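Local coordinates for ParB domain protein nuclease (Sulfolobus solfataricus, PDB 5K5D) that probably takes part in DNA segregation in an archaeon, as the ParB-N-like, putatively nuclease component of a pNOB8-type partition machinery, at residues Arg65-Ile68 with Met69-Gly73; Phe116-Ile119 with Ala120-Ala124; Gln152-Glu155 with Asn156-Val160; Leu218-Ala221 with Phe222-Tyr225. The protein carries 4 engineered substitutions. All blocks are in the same frame, centred on the assembly; numbering follows the deposited sequence.

Contact 1: residues Arg65-Ile68 with Met69-Gly73; sequences RLDI and MKKLG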
loop_
_atom_site.group_PDB
_atom_site.type_symbol
_atom_site.label_atom_id
_atom_site.label_comp_id
_atom_site.label_asym_id
_atom_site.label_seq_id
_atom_site.Cartn_x
_atom_site.Cartn_y
_atom_site.Cartn_z
ATOM N N ARG B 65 -0.236 11.791 14.952
ATOM C CA ARG B 65 -0.484 11.870 16.387
ATOM C C ARG B 65 0.635 12.585 17.142
ATOM O O ARG B 65 0.373 13.432 17.992
ATOM C CB ARG B 65 -0.705 10.476 16.971
ATOM C CG ARG B 65 -1.998 9.822 16.526
ATOM C CD ARG B 65 -2.110 8.401 17.049
ATOM N NE ARG B 65 -1.218 7.487 16.346
ATOM C CZ ARG B 65 -1.114 6.190 16.610
ATOM N NH1 ARG B 65 -1.847 5.646 17.574
ATOM N NH2 ARG B 65 -0.277 5.432 15.914
ATOM N N LEU B 66 1.882 12.241 16.842
ATOM C CA LEU B 66 3.009 12.896 17.495
ATOM C C LEU B 66 3.029 14.386 17.171
ATOM O O LEU B 66 3.288 15.218 18.044
ATOM C CB LEU B 66 4.340 12.258 17.086
ATOM C CG LEU B 66 5.555 12.928 17.739
ATOM C CD1 LEU B 66 5.508 12.764 19.250
ATOM C CD2 LEU B 66 6.867 12.398 17.187
ATOM N N ASP B 67 2.761 14.717 15.911
ATOM C CA ASP B 67 2.771 16.107 15.472
ATOM C C ASP B 67 1.701 16.927 16.196
ATOM O O ASP B 67 1.950 18.051 16.639
ATOM C CB ASP B 67 2.577 16.197 13.956
ATOM C CG ASP B 67 2.634 17.627 13.449
ATOM O OD1 ASP B 67 3.753 18.152 13.268
ATOM O OD2 ASP B 67 1.559 18.228 13.238
ATOM N N ILE B 68 0.511 16.351 16.312
ATOM C CA ILE B 68 -0.581 16.985 17.034
ATOM C C ILE B 68 -0.204 17.234 18.496
ATOM O O ILE B 68 -0.385 18.335 19.014
ATOM C CB ILE B 68 -1.850 16.125 16.964
ATOM C CG1 ILE B 68 -2.236 15.895 15.499
ATOM C CG2 ILE B 68 -2.981 16.773 17.744
ATOM C CD1 ILE B 68 -3.405 14.954 15.304
HETATM N N MSE B 69 0.337 16.212 19.150
HETATM C CA MSE B 69 0.693 16.303 20.561
HETATM C C MSE B 69 1.789 17.330 20.800
HETATM O O MSE B 69 1.821 17.995 21.837
HETATM C CB MSE B 69 1.145 14.940 21.084
HETATM C CG MSE B 69 0.034 13.913 21.172
HETATM SE SE MSE B 69 0.649 12.290 22.050
HETATM C CE MSE B 69 1.882 11.671 20.676
ATOM N N LYS B 70 2.697 17.438 19.837
ATOM C CA LYS B 70 3.763 18.420 19.897
ATOM C C LYS B 70 3.149 19.821 19.911
ATOM O O LYS B 70 3.572 20.689 20.676
ATOM C CB LYS B 70 4.689 18.261 18.691
ATOM C CG LYS B 70 6.167 18.392 19.011
ATOM C CD LYS B 70 6.743 17.074 19.499
ATOM C CE LYS B 70 7.005 16.119 18.345
ATOM N NZ LYS B 70 8.194 16.515 17.535
ATOM N N LYS B 71 2.140 20.026 19.067
ATOM C CA LYS B 71 1.464 21.318 18.962
ATOM C C LYS B 71 0.491 21.580 20.114
ATOM O O LYS B 71 0.188 22.729 20.425
ATOM C CB LYS B 71 0.745 21.441 17.614
ATOM C CG LYS B 71 1.692 21.552 16.430
ATOM C CD LYS B 71 0.974 21.306 15.118
ATOM C CE LYS B 71 1.940 21.393 13.948
ATOM N NZ LYS B 71 1.245 21.231 12.640
ATOM N N LEU B 72 0.014 20.516 20.750
ATOM C CA LEU B 72 -0.916 20.654 21.863
ATOM C C LEU B 72 -0.199 20.786 23.205
ATOM O O LEU B 72 -0.825 20.705 24.262
ATOM C CB LEU B 72 -1.908 19.490 21.894
ATOM C CG LEU B 72 -3.191 19.681 21.081
ATOM C CD1 LEU B 72 -2.872 20.147 19.672
ATOM C CD2 LEU B 72 -4.018 18.400 21.057
ATOM N N GLY B 73 1.114 20.985 23.158
ATOM C CA GLY B 73 1.889 21.223 24.362
ATOM C C GLY B 73 2.403 19.981 25.070
ATOM O O GLY B 73 3.241 20.081 25.970
#

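Contact 2: residues Phe116-Ile119 with Ala120-Ala124; sequences FQKI and ADRIA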
loop_
_atom_site.group_PDB
_atom_site.type_symbol
_atom_site.label_atom_id
_atom_site.label_comp_id
_atom_site.label_asym_id
_atom_site.label_seq_id
_atom_site.Cartn_x
_atom_site.Cartn_y
_atom_site.Cartn_z
ATOM N N PHE B 116 -0.784 -1.150 1.118
ATOM C CA PHE B 116 -0.547 -2.579 1.004
ATOM C C PHE B 116 0.563 -2.864 0.000
ATOM O O PHE B 116 1.496 -3.613 0.291
ATOM C CB PHE B 116 -1.826 -3.297 0.581
ATOM C CG PHE B 116 -1.891 -4.723 1.031
ATOM C CD1 PHE B 116 -0.939 -5.229 1.903
ATOM C CD2 PHE B 116 -2.900 -5.563 0.584
ATOM C CE1 PHE B 116 -0.993 -6.543 2.324
ATOM C CE2 PHE B 116 -2.961 -6.883 1.003
ATOM C CZ PHE B 116 -2.006 -7.372 1.873
ATOM N N GLN B 117 0.456 -2.263 -1.181
ATOM C CA GLN B 117 1.490 -2.414 -2.196
ATOM C C GLN B 117 2.839 -1.879 -1.721
ATOM O O GLN B 117 3.867 -2.524 -1.920
ATOM C CB GLN B 117 1.088 -1.727 -3.505
ATOM C CG GLN B 117 2.188 -1.747 -4.554
ATOM C CD GLN B 117 1.806 -1.022 -5.825
ATOM O OE1 GLN B 117 0.628 -0.881 -6.146
ATOM N NE2 GLN B 117 2.809 -0.549 -6.558
ATOM N N LYS B 118 2.834 -0.701 -1.100
ATOM C CA LYS B 118 4.073 -0.098 -0.614
ATOM C C LYS B 118 4.760 -1.050 0.344
ATOM O O LYS B 118 5.979 -1.202 0.323
ATOM C CB LYS B 118 3.808 1.229 0.092
ATOM C CG LYS B 118 3.599 2.404 -0.832
ATOM C CD LYS B 118 3.407 3.672 -0.027
ATOM C CE LYS B 118 2.895 4.809 -0.893
ATOM N NZ LYS B 118 2.638 6.033 -0.086
ATOM N N ILE B 119 3.959 -1.696 1.180
ATOM C CA ILE B 119 4.474 -2.668 2.131
ATOM C C ILE B 119 4.987 -3.922 1.419
ATOM O O ILE B 119 6.142 -4.303 1.590
ATOM C CB ILE B 119 3.411 -3.045 3.185
ATOM C CG1 ILE B 119 3.037 -1.817 4.024
ATOM C CG2 ILE B 119 3.916 -4.157 4.083
ATOM C CD1 ILE B 119 4.192 -1.242 4.837
ATOM N N ALA B 120 4.139 -4.546 0.606
ATOM C CA ALA B 120 4.499 -5.806 -0.046
ATOM C C ALA B 120 5.756 -5.682 -0.913
ATOM O O ALA B 120 6.577 -6.598 -0.964
ATOM C CB ALA B 120 3.328 -6.346 -0.859
ATOM N N ASP B 121 5.890 -4.544 -1.587
ATOM C CA ASP B 121 7.077 -4.225 -2.373
ATOM C C ASP B 121 8.334 -4.178 -1.511
ATOM O O ASP B 121 9.399 -4.617 -1.944
ATOM C CB ASP B 121 6.904 -2.874 -3.080
ATOM C CG ASP B 121 6.022 -2.962 -4.317
ATOM O OD1 ASP B 121 5.297 -3.969 -4.482
ATOM O OD2 ASP B 121 6.050 -2.013 -5.124
ATOM N N ARG B 122 8.215 -3.631 -0.302
ATOM C CA ARG B 122 9.353 -3.550 0.613
ATOM C C ARG B 122 9.755 -4.945 1.059
ATOM O O ARG B 122 10.933 -5.306 1.031
ATOM C CB ARG B 122 9.025 -2.713 1.850
ATOM C CG ARG B 122 8.528 -1.301 1.585
ATOM C CD ARG B 122 9.482 -0.509 0.717
ATOM N NE ARG B 122 9.363 0.927 0.967
ATOM C CZ ARG B 122 8.426 1.712 0.443
ATOM N NH1 ARG B 122 7.503 1.206 -0.367
ATOM N NH2 ARG B 122 8.411 3.006 0.734
ATOM N N ILE B 123 8.761 -5.723 1.476
ATOM C CA ILE B 123 9.001 -7.076 1.959
ATOM C C ILE B 123 9.631 -7.945 0.872
ATOM O O ILE B 123 10.427 -8.840 1.160
ATOM C CB ILE B 123 7.696 -7.737 2.454
ATOM C CG1 ILE B 123 7.156 -7.002 3.684
ATOM C CG2 ILE B 123 7.923 -9.207 2.764
ATOM C CD1 ILE B 123 8.064 -7.068 4.877
ATOM N N ALA B 124 9.277 -7.675 -0.379
ATOM C CA ALA B 124 9.808 -8.440 -1.501
ATOM C C ALA B 124 11.310 -8.226 -1.640
ATOM O O ALA B 124 12.064 -9.178 -1.826
ATOM C CB ALA B 124 9.093 -8.064 -2.790
#

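Contact 3: residues Gln152-Glu155 with Asn156-Val160; sequences QIEE and NEEFV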
loop_
_atom_site.group_PDB
_atom_site.type_symbol
_atom_site.label_atom_id
_atom_site.label_comp_id
_atom_site.label_asym_id
_atom_site.label_seq_id
_atom_site.Cartn_x
_atom_site.Cartn_y
_atom_site.Cartn_z
ATOM N N GLN B 152 -1.646 -21.751 -11.873
ATOM C CA GLN B 152 -0.696 -21.257 -10.882
ATOM C C GLN B 152 0.711 -21.186 -11.460
ATOM O O GLN B 152 1.467 -20.267 -11.151
ATOM C CB GLN B 152 -0.700 -22.146 -9.637
ATOM C CG GLN B 152 -2.018 -22.174 -8.882
ATOM C CD GLN B 152 -1.985 -23.134 -7.709
ATOM O OE1 GLN B 152 -1.004 -23.852 -7.508
ATOM N NE2 GLN B 152 -3.058 -23.151 -6.927
ATOM N N ILE B 153 1.064 -22.167 -12.286
ATOM C CA ILE B 153 2.344 -22.144 -12.987
ATOM C C ILE B 153 2.407 -20.912 -13.883
ATOM O O ILE B 153 3.427 -20.226 -13.940
ATOM C CB ILE B 153 2.565 -23.414 -13.840
ATOM C CG1 ILE B 153 2.785 -24.637 -12.946
ATOM C CG2 ILE B 153 3.754 -23.232 -14.774
ATOM C CD1 ILE B 153 3.005 -25.929 -13.716
ATOM N N GLU B 154 1.303 -20.639 -14.574
ATOM C CA GLU B 154 1.184 -19.453 -15.414
ATOM C C GLU B 154 1.425 -18.195 -14.586
ATOM O O GLU B 154 2.112 -17.270 -15.019
ATOM C CB GLU B 154 -0.206 -19.389 -16.049
ATOM C CG GLU B 154 -0.460 -18.130 -16.865
ATOM C CD GLU B 154 -1.895 -17.645 -16.760
ATOM O OE1 GLU B 154 -2.623 -18.130 -15.867
ATOM O OE2 GLU B 154 -2.293 -16.776 -17.565
ATOM N N GLU B 155 0.852 -18.176 -13.388
ATOM C CA GLU B 155 0.976 -17.040 -12.487
ATOM C C GLU B 155 2.409 -16.897 -11.972
ATOM O O GLU B 155 2.810 -15.833 -11.500
ATOM C CB GLU B 155 -0.009 -17.193 -11.329
ATOM C CG GLU B 155 -0.113 -15.990 -10.429
ATOM C CD GLU B 155 -1.276 -16.101 -9.470
ATOM O OE1 GLU B 155 -2.395 -16.408 -9.935
ATOM O OE2 GLU B 155 -1.070 -15.895 -8.255
ATOM N N ASN B 156 3.177 -17.978 -12.070
ATOM C CA ASN B 156 4.583 -17.959 -11.687
ATOM C C ASN B 156 5.476 -17.714 -12.901
ATOM O O ASN B 156 6.702 -17.765 -12.802
ATOM C CB ASN B 156 4.969 -19.273 -11.000
ATOM C CG ASN B 156 5.978 -19.076 -9.880
ATOM O OD1 ASN B 156 6.667 -18.060 -9.820
ATOM N ND2 ASN B 156 6.068 -20.052 -8.985
ATOM N N GLU B 157 4.845 -17.453 -14.046
ATOM C CA GLU B 157 5.563 -17.185 -15.291
ATOM C C GLU B 157 5.826 -15.694 -15.462
ATOM O O GLU B 157 6.868 -15.293 -15.978
ATOM C CB GLU B 157 4.769 -17.689 -16.501
ATOM C CG GLU B 157 4.423 -19.169 -16.483
ATOM C CD GLU B 157 5.635 -20.068 -16.619
ATOM O OE1 GLU B 157 5.449 -21.294 -16.770
ATOM O OE2 GLU B 157 6.772 -19.553 -16.577
ATOM N N GLU B 158 4.863 -14.877 -15.048
ATOM C CA GLU B 158 4.983 -13.432 -15.195
ATOM C C GLU B 158 5.759 -12.832 -14.033
ATOM O O GLU B 158 5.628 -13.269 -12.893
ATOM C CB GLU B 158 3.609 -12.774 -15.310
ATOM C CG GLU B 158 2.771 -13.284 -16.464
ATOM C CD GLU B 158 1.937 -14.490 -16.088
ATOM O OE1 GLU B 158 1.628 -15.306 -16.981
ATOM O OE2 GLU B 158 1.584 -14.615 -14.895
ATOM N N PHE B 159 6.565 -11.822 -14.337
ATOM C CA PHE B 159 7.426 -11.208 -13.342
ATOM C C PHE B 159 7.432 -9.695 -13.497
ATOM O O PHE B 159 7.108 -9.167 -14.557
ATOM C CB PHE B 159 8.855 -11.749 -13.473
ATOM C CG PHE B 159 8.986 -13.210 -13.145
ATOM C CD1 PHE B 159 8.665 -14.179 -14.080
ATOM C CD2 PHE B 159 9.436 -13.614 -11.899
ATOM C CE1 PHE B 159 8.785 -15.527 -13.781
ATOM C CE2 PHE B 159 9.559 -14.960 -11.593
ATOM C CZ PHE B 159 9.233 -15.917 -12.537
ATOM N N VAL B 160 7.798 -9.002 -12.427
ATOM C CA VAL B 160 7.995 -7.563 -12.482
ATOM C C VAL B 160 9.337 -7.227 -11.841
ATOM O O VAL B 160 9.837 -7.973 -10.994
ATOM C CB VAL B 160 6.857 -6.800 -11.777
ATOM C CG1 VAL B 160 6.887 -7.061 -10.280
ATOM C CG2 VAL B 160 6.949 -5.302 -12.073
#

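Contact 4: residues Leu218-Ala221 with Phe222-Tyr225; sequences LDQA and FRIY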
loop_
_atom_site.group_PDB
_atom_site.type_symbol
_atom_site.label_atom_id
_atom_site.label_comp_id
_atom_site.label_asym_id
_atom_site.label_seq_id
_atom_site.Cartn_x
_atom_site.Cartn_y
_atom_site.Cartn_z
ATOM N N LEU B 218 -10.422 -1.101 -7.653
ATOM C CA LEU B 218 -9.660 -2.271 -8.066
ATOM C C LEU B 218 -10.468 -3.171 -8.992
ATOM O O LEU B 218 -10.072 -3.441 -10.130
ATOM C CB LEU B 218 -9.220 -3.073 -6.842
ATOM C CG LEU B 218 -8.649 -4.467 -7.113
ATOM C CD1 LEU B 218 -7.399 -4.381 -7.979
ATOM C CD2 LEU B 218 -8.350 -5.199 -5.814
ATOM N N ASP B 219 -11.603 -3.639 -8.491
ATOM C CA ASP B 219 -12.413 -4.611 -9.208
ATOM C C ASP B 219 -12.784 -4.082 -10.586
ATOM O O ASP B 219 -12.942 -4.844 -11.541
ATOM C CB ASP B 219 -13.652 -4.942 -8.383
ATOM C CG ASP B 219 -13.318 -5.175 -6.919
ATOM O OD1 ASP B 219 -13.012 -6.330 -6.554
ATOM O OD2 ASP B 219 -13.339 -4.197 -6.137
ATOM N N GLN B 220 -12.891 -2.763 -10.680
ATOM C CA GLN B 220 -13.164 -2.094 -11.942
ATOM C C GLN B 220 -11.923 -2.095 -12.829
ATOM O O GLN B 220 -12.015 -2.279 -14.041
ATOM C CB GLN B 220 -13.618 -0.656 -11.679
ATOM C CG GLN B 220 -14.344 -0.019 -12.839
ATOM C CD GLN B 220 -15.620 -0.755 -13.191
ATOM O OE1 GLN B 220 -16.541 -0.845 -12.380
ATOM N NE2 GLN B 220 -15.677 -1.296 -14.403
ATOM N N ALA B 221 -10.760 -1.885 -12.217
ATOM C CA ALA B 221 -9.499 -1.890 -12.949
ATOM C C ALA B 221 -9.209 -3.278 -13.498
ATOM O O ALA B 221 -8.678 -3.424 -14.598
ATOM C CB ALA B 221 -8.366 -1.436 -12.052
ATOM N N PHE B 222 -9.561 -4.296 -12.721
ATOM C CA PHE B 222 -9.301 -5.675 -13.107
ATOM C C PHE B 222 -10.219 -6.130 -14.245
ATOM O O PHE B 222 -9.826 -6.936 -15.090
ATOM C CB PHE B 222 -9.444 -6.603 -11.901
ATOM C CG PHE B 222 -9.038 -8.017 -12.181
ATOM C CD1 PHE B 222 -7.711 -8.396 -12.099
ATOM C CD2 PHE B 222 -9.981 -8.962 -12.537
ATOM C CE1 PHE B 222 -7.332 -9.691 -12.363
ATOM C CE2 PHE B 222 -9.610 -10.257 -12.801
ATOM C CZ PHE B 222 -8.283 -10.624 -12.714
ATOM N N ARG B 223 -11.444 -5.615 -14.259
ATOM C CA ARG B 223 -12.359 -5.886 -15.362
ATOM C C ARG B 223 -11.763 -5.351 -16.656
ATOM O O ARG B 223 -11.835 -6.000 -17.702
ATOM C CB ARG B 223 -13.724 -5.244 -15.112
ATOM C CG ARG B 223 -14.598 -5.981 -14.107
ATOM C CD ARG B 223 -15.944 -5.289 -13.953
ATOM N NE ARG B 223 -16.672 -5.228 -15.217
ATOM C CZ ARG B 223 -17.669 -4.385 -15.469
ATOM N NH1 ARG B 223 -18.059 -3.518 -14.543
ATOM N NH2 ARG B 223 -18.272 -4.402 -16.651
ATOM N N ILE B 224 -11.172 -4.162 -16.572
ATOM C CA ILE B 224 -10.504 -3.551 -17.714
ATOM C C ILE B 224 -9.352 -4.423 -18.195
ATOM O O ILE B 224 -9.162 -4.604 -19.401
ATOM C CB ILE B 224 -9.956 -2.158 -17.363
ATOM C CG1 ILE B 224 -11.106 -1.162 -17.199
ATOM C CG2 ILE B 224 -8.988 -1.682 -18.433
ATOM C CD1 ILE B 224 -10.660 0.233 -16.821
ATOM N N TYR B 225 -8.590 -4.961 -17.246
ATOM C CA TYR B 225 -7.458 -5.826 -17.565
ATOM C C TYR B 225 -7.889 -7.033 -18.391
ATOM O O TYR B 225 -7.470 -7.198 -19.538
ATOM C CB TYR B 225 -6.754 -6.293 -16.285
ATOM C CG TYR B 225 -5.707 -7.351 -16.525
ATOM C CD1 TYR B 225 -4.480 -7.025 -17.093
ATOM C CD2 TYR B 225 -5.941 -8.680 -16.188
ATOM C CE1 TYR B 225 -3.513 -7.995 -17.317
ATOM C CE2 TYR B 225 -4.978 -9.657 -16.412
ATOM C CZ TYR B 225 -3.769 -9.306 -16.976
ATOM O OH TYR B 225 -2.808 -10.265 -17.199
#

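Contact 1: residues Arg65-Ile68 with Met69-Gly73
OD2 of the Asp-67 carboxylate receives Lys-71 NZ on its syn lone pair, 3.1 Å away. This is an i to i+4 salt bridge on helix 63-71 of the ParB-like N-terminal domain. With chi1 at -178°, Asp-67 CG lies beside its own carbonyl carbon, where the extended Lys-71 chain, running back along the helix, can meet OD2. OD2 is also paired with Arg-35, so a single oxygen serves two cations. Putting an alanine at Asp-67 would probably leave Lys-71 and Arg-35 close to each other without the negative charge that now sits between them. The guanidinium of Arg-65 has its mate in Asp-61, while its backbone N binds a citrate, probably from the crystallisation liquor.

On the neighbouring flank, Lys-70 is bent at three successive torsions, which lays its CE against Leu-66 CG at 3.6 Å. Met-69, a selenomethionine, crosses Leu-66 at about a right angle, its CE 4.0 Å from Leu-66 CD1. Leu-66 and Met-69 both rest on Leu-51 of strand 51-53, and Met-69 also reaches Leu-42 of helix 37-45, joining this helix to the sheet and to its neighbour. At the C-terminal end Leu-72 is the first residue to leave helical angles, yet its N still reaches Ile-68 O at 2.8 Å. The two side chains run flank to flank there, with Ile-68 CG2 3.8 Å from Leu-72 CD2.

Contact 2: residues Phe116-Ile119 with Ala120-Ala124
Two successive torsions near -55°, chi1 and chi2, bend Arg-122 back along helix 109-128 and bring its guanidinium beside Lys-118, with NH1 3.7 Å from Lys-118 CB. The two side chains leave the helix in much the same direction. NH1 also approaches Lys-118 O obliquely, but that bond is weak and the place of the oxygen is doubtful. The firmer hold on Arg-122 is the salt bridge from its NE to Glu-24. A leucine in place of Arg-122 would probably leave the carboxylate of Glu-24 without its mate and remove one link to helix 23-26.

Round the helix, Asp-121 turns its CG toward its own N (chi1 -78°) and meets Gln-117, whose CG lies 3.8 Å from Asp-121 OD1. Amide and carboxylate planes are 48° apart, and the carboxylate finds its partners in other helices: OD2 pairs with Arg-199 and OD1 binds Tyr-173 OH. Most of the i to i+4 backbone bonds are regular, among them Asp-121 N to Gln-117 O at 2.9 Å. Ile-119 CG2 and Ile-123 CG1 add a looser apolar contact at 4.3 Å, and Phe-116 stacks on Trp-98.

Lys-118 NZ and Arg-122 NH2 stay 6.6 Å apart, and Glu-24 probably offsets the charge of Arg-122. Asp-121 and Arg-122 thus have their salt-bridge partners, Arg-199 and Glu-24, in other helices rather than within this turn.

Contact 3: residues Gln152-Glu155 with Asn156-Val160
Asn-156 and Glu-157 close a tight turn on Ile-153 and Glu-154 through two i to i+3 bonds, Asn-156 N to Ile-153 O and Glu-157 N to Glu-154 O, each 2.9 Å, with both donors about 70° out of the carbonyl plane. The turn leads into strand 159-161, which forms a two-stranded antiparallel sheet with strand 167-169.

Its side chains are mostly acidic. Ile-153 and Glu-157 run alongside each other, with Ile-153 CG2 3.3 Å from Glu-157 OE1. Glu-158 is bent at its second torsion (chi2 88°), which folds its carboxylate back toward Glu-154. There it sits very close to Glu-154 O, an acceptor facing acceptors, and its exact placing is therefore doubtful. As modelled, the carboxylates of Glu-154 and Glu-158 are nearly perpendicular, their planes 89° apart, and Glu-154 OE2 stands 4.2 Å from Glu-158 OE1, two like charges close together.

Glu-155 packs on helix 170-180, against Ala-170 and Leu-171. Asn-156 ties the turn to the end of the partner strand, its OD1 binding Ser-169 OG.

Contact 4: residues Leu218-Ala221 with Phe222-Tyr225
Gln-220 and Arg-223 meet one turn apart on helix 218-230, with the amide and guanidinium planes inclined at 64° to each other. Gln-220 is bent at its second torsion (chi2 62°), which swings the amide over toward Arg-223, and NE2 comes to 3.3 Å from Arg-223 NH1. As modelled these are two donors, and OE1 is the farther atom, at 3.8 Å from NH1. Nearer the backbone, Arg-223 CG rests 3.3 Å from Asp-219 O. Both long side chains continue onto Leu-259 of helix 252-259.

The remaining faces are largely apolar. Phe-222 and Tyr-225, each with its ring anti to the backbone N, lean toward helix 189-201, on Lys-194, the polar exception, and Leu-198 respectively. Ala-221, small and buried, admits Leu-205 and Val-209 of helix 203-210, while Ile-224 sets its CG1 3.5 Å from Gln-220 O and reaches Leu-237. Four i to i+4 backbone bonds run through the helix. Phe-222 N to Leu-218 O is the shortest at 2.8 Å; Ile-224 N to Gln-220 O spans 3.3 Å.

Asp-219, in the first turn, pairs with Lys-194, and the helix start would probably steady its negative charge. Gln-220 and Arg-223, by contrast, touch without a polar bond as modelled, and both are placed rather by their packing on Leu-259.

Contacts 1, 2 and 4 are partly buried turns of single helices, whereas contact 3 is a surface turn before a strand. Contact 2 lies nearest the middle of the chain, about 7 Å from its centre, while contact 1 sits in the ParB-like N-terminal domain, with contacts 3 and 4 on the opposite side of that centre. No two contacts touch, but helix 189-201 is packed against by residues of contacts 3 and 4, and supplies Arg-199 to contact 2. Their chemistry differs accordingly: contact 1 has an internal salt bridge, contact 2 pairs Asp-121 and Arg-122 with neighbouring helices, contact 3 gathers like-charged glutamates, and contact 4 turns mostly apolar side chains to neighbouring helices.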